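Long-range contacts in KmHsv2 (Kluyveromyces marxianus, PDB 3VU4), which probably binds phosphoinositides as a seven-bladed beta-propeller of the PROPPIN family, related to the autophagy protein Atg18: residues 209-214 and 244-249; 218-223 and 232-237. One frame throughout, in Å; residues are numbered along the deposited sequence.

In the fold
Both contacts belong to one region of a seven-bladed propeller, with centres about 10 Å apart. Interaction 2 pairs the third and fourth strands of the blade running from 198 to 235; interaction 1 faces the second strand of that blade with the first strand of the next, 243-248. Along the chain, 218-223 and 232-237 fall between 209-214 and 244-249, so the outer hairpin is nested inside the loop closed across the blade interface. Strands 209-214 and 219-224 are neighbours in the sheet, and Val-222 touches Trp-248, linking the contacts. Both also reach one sulfate ion, probably from the crystallisation liquor, held by this blade and the loop leading into it, consistent with a pocket for anions.

Interaction 1: 209-214 and 244-249; sequences MVATCS and VDMKWS. With SO4 (sulfate ion), chain E.
Met-246, whose methyl group reaches across to Ala-211, gives its backbone N to OD1 of Asp-245 at 2.7 Å, from above the carboxylate plane. Arg-202 grips the same oxygen in a salt bridge, while OD2 is shared by Lys-247 NZ, on its syn side, and the backbone N of Ile-311. Asp-245 thus ties its strand to the first strands of the preceding and following blades, 198-203 and 310-313.

The contact itself is a face-to-face meeting of two sheets, the strand axes 8.9 Å apart and nearly antiparallel at 160°. With CG of Met-246 anti to its backbone N (chi1 170°) and the chain bent at chi3, CE lies 3.7 Å from Ala-211 O, with Cys-213 SG also beside it.

Trp-248 fills the other end. With CG anti to the carbonyl carbon (chi1 -69°), the indole is carried along 209-211: CZ2 is 3.7 Å from Ala-211 CB, and Ala-211 N lies in the ring plane at the edge. Met-209 crosses the indole at about a right angle and brings CE to 3.6 Å from CZ3, its sulfur obliquely placed in a Met-aromatic contact. NE1 donates to Arg-202 O, which helps set the rotation of the ring and satisfies its buried N-H. An alanine here removes the indole and its N-H, which is likely to open a gap beside Met-209 and Ala-211 and leave Arg-202 O short of a partner.

At the far end of 209-214, Ser-214 OG donates to sulfate O3 at 3.2 Å; His-194, Thr-195, Asn-196 and Arg-221 bind the same ion. Between 209-214 and 244-249 themselves the contact is thus apolar, made of methyls, sulfurs and one indole, while polar links to Arg-202, in the neighbouring strand 198-203, fasten the same two blades alongside it.

Interaction 2: 218-223 and 232-237; sequences TIIRVF and REFRRG. With SO4 (sulfate ion), chain E.
Arg-221 and Glu-233 form a non-hydrogen-bonded pair of the antiparallel hairpin, side by side and pointing the same way; backbone bonds run both ways at the flanking pairs, Ile-220 with Phe-234 and Val-222 with Arg-232. From Arg-221 CB, by Arg-232 O, the chain runs extended to NE. CG passes 3.9 Å from Glu-233 CG, and CD approaches OE2. NE forms a salt bridge to Glu-233 OE2 at 2.7 Å (162°); the oxygen lies in the guanidinium plane, yet is met from above its own carboxylate plane, the two planes 69° apart. NH1 donates to sulfate O1 at 3.1 Å, also at the guanidinium edge, while Ile-219 CG2 lies over one face, offset toward its rim. Two anionic partners thus set the turn of the group.

On the other sheet face, Val-222 CG2 meets Phe-234 CE2 at 4.0 Å. Phe-234 to Gly-237 spell the FRRG signature of PROPPINs, whose arginines serve phosphoinositide binding; Arg-236 pairs with Asp-239, and the Arg-235 side chain is about 4 Å from another sulfate, consistent with, but not proving, such a site. The hairpin forms the outer edge of its blade, Ile-220 and Val-222 packing against strand 243-248 of the next.

Interaction 1: 209-214 and 244-249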
loop_
_atom_site.group_PDB
_atom_site.type_symbol
_atom_site.label_atom_id
_atom_site.label_comp_id
_atom_site.label_asym_id
_atom_site.label_seq_id
_atom_site.Cartn_x
_atom_site.Cartn_y
_atom_site.Cartn_z
ATOM N N MET A 209 11.810 4.841 -5.153
ATOM C CA MET A 209 10.887 5.137 -6.250
ATOM C C MET A 209 9.471 5.312 -5.719
ATOM O O MET A 209 9.113 4.766 -4.672
ATOM C CB MET A 209 10.902 4.022 -7.303
ATOM C CG MET A 209 12.194 3.935 -8.105
ATOM S SD MET A 209 12.083 2.770 -9.487
ATOM C CE MET A 209 11.936 1.137 -8.595
ATOM N N VAL A 210 8.667 6.090 -6.427
ATOM C CA VAL A 210 7.286 6.292 -6.013
ATOM C C VAL A 210 6.384 6.189 -7.237
ATOM O O VAL A 210 6.652 6.815 -8.258
ATOM C CB VAL A 210 7.089 7.660 -5.330
ATOM C CG1 VAL A 210 7.468 8.791 -6.280
ATOM C CG2 VAL A 210 5.654 7.792 -4.865
ATOM N N ALA A 211 5.335 5.374 -7.145
ATOM C CA ALA A 211 4.409 5.205 -8.263
ATOM C C ALA A 211 3.174 6.066 -8.029
ATOM O O ALA A 211 2.658 6.141 -6.904
ATOM C CB ALA A 211 4.009 3.734 -8.402
ATOM N N THR A 212 2.708 6.725 -9.082
ATOM C CA THR A 212 1.532 7.583 -8.967
ATOM C C THR A 212 0.518 7.311 -10.065
ATOM O O THR A 212 0.832 6.756 -11.118
ATOM C CB THR A 212 1.906 9.095 -9.035
ATOM O OG1 THR A 212 2.306 9.440 -10.368
ATOM C CG2 THR A 212 3.045 9.406 -8.084
ATOM N N CYS A 213 -0.715 7.698 -9.807
ATOM C CA CYS A 213 -1.766 7.540 -10.793
ATOM C C CYS A 213 -2.847 8.529 -10.439
ATOM O O CYS A 213 -3.052 8.825 -9.262
ATOM C CB CYS A 213 -2.323 6.119 -10.785
ATOM S SG CYS A 213 -3.245 5.714 -9.321
ATOM N N SER A 214 -3.515 9.067 -11.451
ATOM C CA SER A 214 -4.577 10.022 -11.202
ATOM C C SER A 214 -5.941 9.354 -11.252
ATOM O O SER A 214 -6.048 8.156 -11.505
ATOM C CB SER A 214 -4.535 11.167 -12.211
ATOM O OG SER A 214 -4.790 10.729 -13.513
ATOM N N VAL A 244 -8.128 0.624 -7.230
ATOM C CA VAL A 244 -8.493 0.383 -5.839
ATOM C C VAL A 244 -7.221 0.264 -5.015
ATOM O O VAL A 244 -7.157 0.718 -3.874
ATOM C CB VAL A 244 -9.337 -0.906 -5.699
ATOM C CG1 VAL A 244 -9.599 -1.214 -4.242
ATOM C CG2 VAL A 244 -10.652 -0.730 -6.434
ATOM N N ASP A 245 -6.201 -0.353 -5.593
ATOM C CA ASP A 245 -4.937 -0.474 -4.891
ATOM C C ASP A 245 -3.788 -0.726 -5.866
ATOM O O ASP A 245 -3.982 -1.216 -6.984
ATOM C CB ASP A 245 -5.006 -1.568 -3.823
ATOM C CG ASP A 245 -3.937 -1.394 -2.746
ATOM O OD1 ASP A 245 -3.237 -0.356 -2.771
ATOM O OD2 ASP A 245 -3.802 -2.289 -1.873
ATOM N N MET A 246 -2.592 -0.364 -5.422
ATOM C CA MET A 246 -1.387 -0.489 -6.226
ATOM C C MET A 246 -0.254 -0.776 -5.258
ATOM O O MET A 246 -0.035 -0.017 -4.318
ATOM C CB MET A 246 -1.173 0.824 -6.972
ATOM C CG MET A 246 0.136 0.968 -7.668
ATOM S SD MET A 246 0.013 2.308 -8.862
ATOM C CE MET A 246 -0.001 3.744 -7.783
ATOM N N LYS A 247 0.445 -1.887 -5.485
ATOM C CA LYS A 247 1.544 -2.317 -4.618
ATOM C C LYS A 247 2.770 -2.818 -5.411
ATOM O O LYS A 247 2.639 -3.313 -6.537
ATOM C CB LYS A 247 1.025 -3.401 -3.681
ATOM C CG LYS A 247 0.866 -2.982 -2.238
ATOM C CD LYS A 247 0.167 -1.649 -2.082
ATOM C CE LYS A 247 -0.145 -1.367 -0.619
ATOM N NZ LYS A 247 -1.144 -2.326 -0.038
ATOM N N TRP A 248 3.954 -2.684 -4.811
ATOM C CA TRP A 248 5.232 -3.071 -5.436
ATOM C C TRP A 248 5.734 -4.450 -5.016
ATOM O O TRP A 248 5.585 -4.837 -3.858
ATOM C CB TRP A 248 6.337 -2.075 -5.061
ATOM C CG TRP A 248 6.245 -0.672 -5.627
ATOM C CD1 TRP A 248 5.520 0.379 -5.129
ATOM C CD2 TRP A 248 7.014 -0.144 -6.719
ATOM N NE1 TRP A 248 5.798 1.527 -5.834
ATOM C CE2 TRP A 248 6.710 1.236 -6.817
ATOM C CE3 TRP A 248 7.929 -0.706 -7.623
ATOM C CZ2 TRP A 248 7.301 2.070 -7.781
ATOM C CZ3 TRP A 248 8.513 0.117 -8.582
ATOM C CH2 TRP A 248 8.193 1.494 -8.654
ATOM N N SER A 249 6.351 -5.187 -5.933
ATOM C CA SER A 249 6.887 -6.498 -5.562
ATOM C C SER A 249 8.089 -6.227 -4.652
ATOM O O SER A 249 8.661 -5.139 -4.676
ATOM C CB SER A 249 7.291 -7.306 -6.800
ATOM O OG SER A 249 8.253 -6.621 -7.582
HETATM S S SO4 E . -2.881 12.887 -16.127
HETATM O O1 SO4 E . -1.539 13.484 -15.987
HETATM O O2 SO4 E . -2.761 11.420 -16.040
HETATM O O3 SO4 E . -3.771 13.358 -15.049
HETATM O O4 SO4 E . -3.451 13.294 -17.425
#

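Interaction 2: 218-223 and 232-237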
loop_
_atom_site.group_PDB
_atom_site.type_symbol
_atom_site.label_atom_id
_atom_site.label_comp_id
_atom_site.label_asym_id
_atom_site.label_seq_id
_atom_site.Cartn_x
_atom_site.Cartn_y
_atom_site.Cartn_z
ATOM N N THR A 218 -5.492 7.225 -17.554
ATOM C CA THR A 218 -4.990 6.214 -18.464
ATOM C C THR A 218 -3.497 5.939 -18.222
ATOM O O THR A 218 -2.937 4.981 -18.748
ATOM C CB THR A 218 -5.210 6.700 -19.903
ATOM O OG1 THR A 218 -4.157 6.219 -20.754
ATOM C CG2 THR A 218 -5.223 8.228 -19.923
ATOM N N ILE A 219 -2.878 6.762 -17.385
ATOM C CA ILE A 219 -1.455 6.656 -17.125
ATOM C C ILE A 219 -1.008 6.477 -15.690
ATOM O O ILE A 219 -1.535 7.115 -14.781
ATOM C CB ILE A 219 -0.746 7.912 -17.663
ATOM C CG1 ILE A 219 -1.050 8.098 -19.149
ATOM C CG2 ILE A 219 0.740 7.810 -17.461
ATOM C CD1 ILE A 219 -0.551 9.432 -19.720
ATOM N N ILE A 220 -0.042 5.580 -15.507
ATOM C CA ILE A 220 0.570 5.328 -14.211
ATOM C C ILE A 220 2.042 5.761 -14.390
ATOM O O ILE A 220 2.670 5.446 -15.407
ATOM C CB ILE A 220 0.505 3.838 -13.824
ATOM C CG1 ILE A 220 -0.949 3.421 -13.593
ATOM C CG2 ILE A 220 1.318 3.591 -12.557
ATOM C CD1 ILE A 220 -1.134 1.953 -13.242
ATOM N N ARG A 221 2.582 6.506 -13.427
ATOM C CA ARG A 221 3.958 6.984 -13.525
ATOM C C ARG A 221 4.842 6.577 -12.362
ATOM O O ARG A 221 4.377 6.411 -11.230
ATOM C CB ARG A 221 3.997 8.509 -13.653
ATOM C CG ARG A 221 3.263 9.040 -14.866
ATOM C CD ARG A 221 3.550 10.514 -15.122
ATOM N NE ARG A 221 3.041 10.915 -16.430
ATOM C CZ ARG A 221 1.913 11.596 -16.634
ATOM N NH1 ARG A 221 1.155 11.983 -15.610
ATOM N NH2 ARG A 221 1.514 11.853 -17.873
ATOM N N VAL A 222 6.132 6.418 -12.650
ATOM C CA VAL A 222 7.085 6.052 -11.624
ATOM C C VAL A 222 8.220 7.055 -11.642
ATOM O O VAL A 222 8.808 7.303 -12.698
ATOM C CB VAL A 222 7.661 4.651 -11.860
ATOM C CG1 VAL A 222 8.539 4.266 -10.685
ATOM C CG2 VAL A 222 6.543 3.644 -12.042
ATOM N N PHE A 223 8.522 7.630 -10.479
ATOM C CA PHE A 223 9.593 8.614 -10.347
ATOM C C PHE A 223 10.613 8.180 -9.305
ATOM O O PHE A 223 10.294 7.396 -8.409
ATOM C CB PHE A 223 9.055 9.988 -9.900
ATOM C CG PHE A 223 7.921 10.529 -10.742
ATOM C CD1 PHE A 223 6.602 10.122 -10.512
ATOM C CD2 PHE A 223 8.167 11.461 -11.750
ATOM C CE1 PHE A 223 5.545 10.639 -11.271
ATOM C CE2 PHE A 223 7.116 11.985 -12.518
ATOM C CZ PHE A 223 5.803 11.573 -12.277
ATOM N N ARG A 232 9.547 5.644 -15.352
ATOM C CA ARG A 232 8.670 4.752 -16.111
ATOM C C ARG A 232 7.271 5.332 -16.301
ATOM O O ARG A 232 6.800 6.152 -15.506
ATOM C CB ARG A 232 8.523 3.414 -15.394
ATOM C CG ARG A 232 9.798 2.652 -15.207
ATOM C CD ARG A 232 10.126 1.818 -16.421
ATOM N NE ARG A 232 11.367 1.085 -16.210
ATOM C CZ ARG A 232 12.498 1.335 -16.857
ATOM N NH1 ARG A 232 12.543 2.301 -17.764
ATOM N NH2 ARG A 232 13.579 0.625 -16.593
ATOM N N GLU A 233 6.611 4.887 -17.359
ATOM C CA GLU A 233 5.256 5.317 -17.632
ATOM C C GLU A 233 4.526 4.128 -18.259
ATOM O O GLU A 233 5.044 3.479 -19.170
ATOM C CB GLU A 233 5.222 6.540 -18.565
ATOM C CG GLU A 233 3.967 7.380 -18.360
ATOM C CD GLU A 233 3.922 8.672 -19.178
ATOM O OE1 GLU A 233 3.592 8.616 -20.381
ATOM O OE2 GLU A 233 4.212 9.749 -18.615
ATOM N N PHE A 234 3.339 3.830 -17.733
ATOM C CA PHE A 234 2.532 2.727 -18.233
ATOM C C PHE A 234 1.147 3.222 -18.634
ATOM O O PHE A 234 0.609 4.139 -18.023
ATOM C CB PHE A 234 2.392 1.659 -17.156
ATOM C CG PHE A 234 3.697 1.172 -16.614
ATOM C CD1 PHE A 234 4.515 0.348 -17.374
ATOM C CD2 PHE A 234 4.107 1.532 -15.335
ATOM C CE1 PHE A 234 5.729 -0.117 -16.866
ATOM C CE2 PHE A 234 5.318 1.074 -14.816
ATOM C CZ PHE A 234 6.129 0.246 -15.586
ATOM N N ARG A 235 0.571 2.615 -19.661
ATOM C CA ARG A 235 -0.759 2.992 -20.121
ATOM C C ARG A 235 -1.687 1.886 -19.671
ATOM O O ARG A 235 -1.385 0.713 -19.850
ATOM C CB ARG A 235 -0.780 3.092 -21.640
ATOM C CG ARG A 235 0.377 3.894 -22.196
ATOM C CD ARG A 235 0.047 5.359 -22.287
ATOM N NE ARG A 235 -0.486 5.677 -23.607
ATOM C CZ ARG A 235 -0.956 6.870 -23.956
ATOM N NH1 ARG A 235 -0.963 7.868 -23.077
ATOM N NH2 ARG A 235 -1.409 7.064 -25.189
ATOM N N ARG A 236 -2.809 2.249 -19.066
ATOM C CA ARG A 236 -3.747 1.244 -18.603
ATOM C C ARG A 236 -4.597 0.807 -19.779
ATOM O O ARG A 236 -5.145 -0.298 -19.805
ATOM C CB ARG A 236 -4.601 1.821 -17.475
ATOM C CG ARG A 236 -3.838 1.907 -16.161
ATOM C CD ARG A 236 -4.441 2.874 -15.146
ATOM N NE ARG A 236 -5.840 2.628 -14.786
ATOM C CZ ARG A 236 -6.438 1.439 -14.743
ATOM N NH1 ARG A 236 -5.782 0.322 -15.055
ATOM N NH2 ARG A 236 -7.700 1.369 -14.355
ATOM N N GLY A 237 -4.678 1.680 -20.772
ATOM C CA GLY A 237 -5.455 1.372 -21.955
ATOM C C GLY A 237 -6.853 0.829 -21.693
ATOM O O GLY A 237 -7.749 1.557 -21.251
HETATM S S SO4 E . -2.881 12.887 -16.127
HETATM O O1 SO4 E . -1.539 13.484 -15.987
HETATM O O2 SO4 E . -2.761 11.420 -16.040
HETATM O O3 SO4 E . -3.771 13.358 -15.049
HETATM O O4 SO4 E . -3.451 13.294 -17.425
#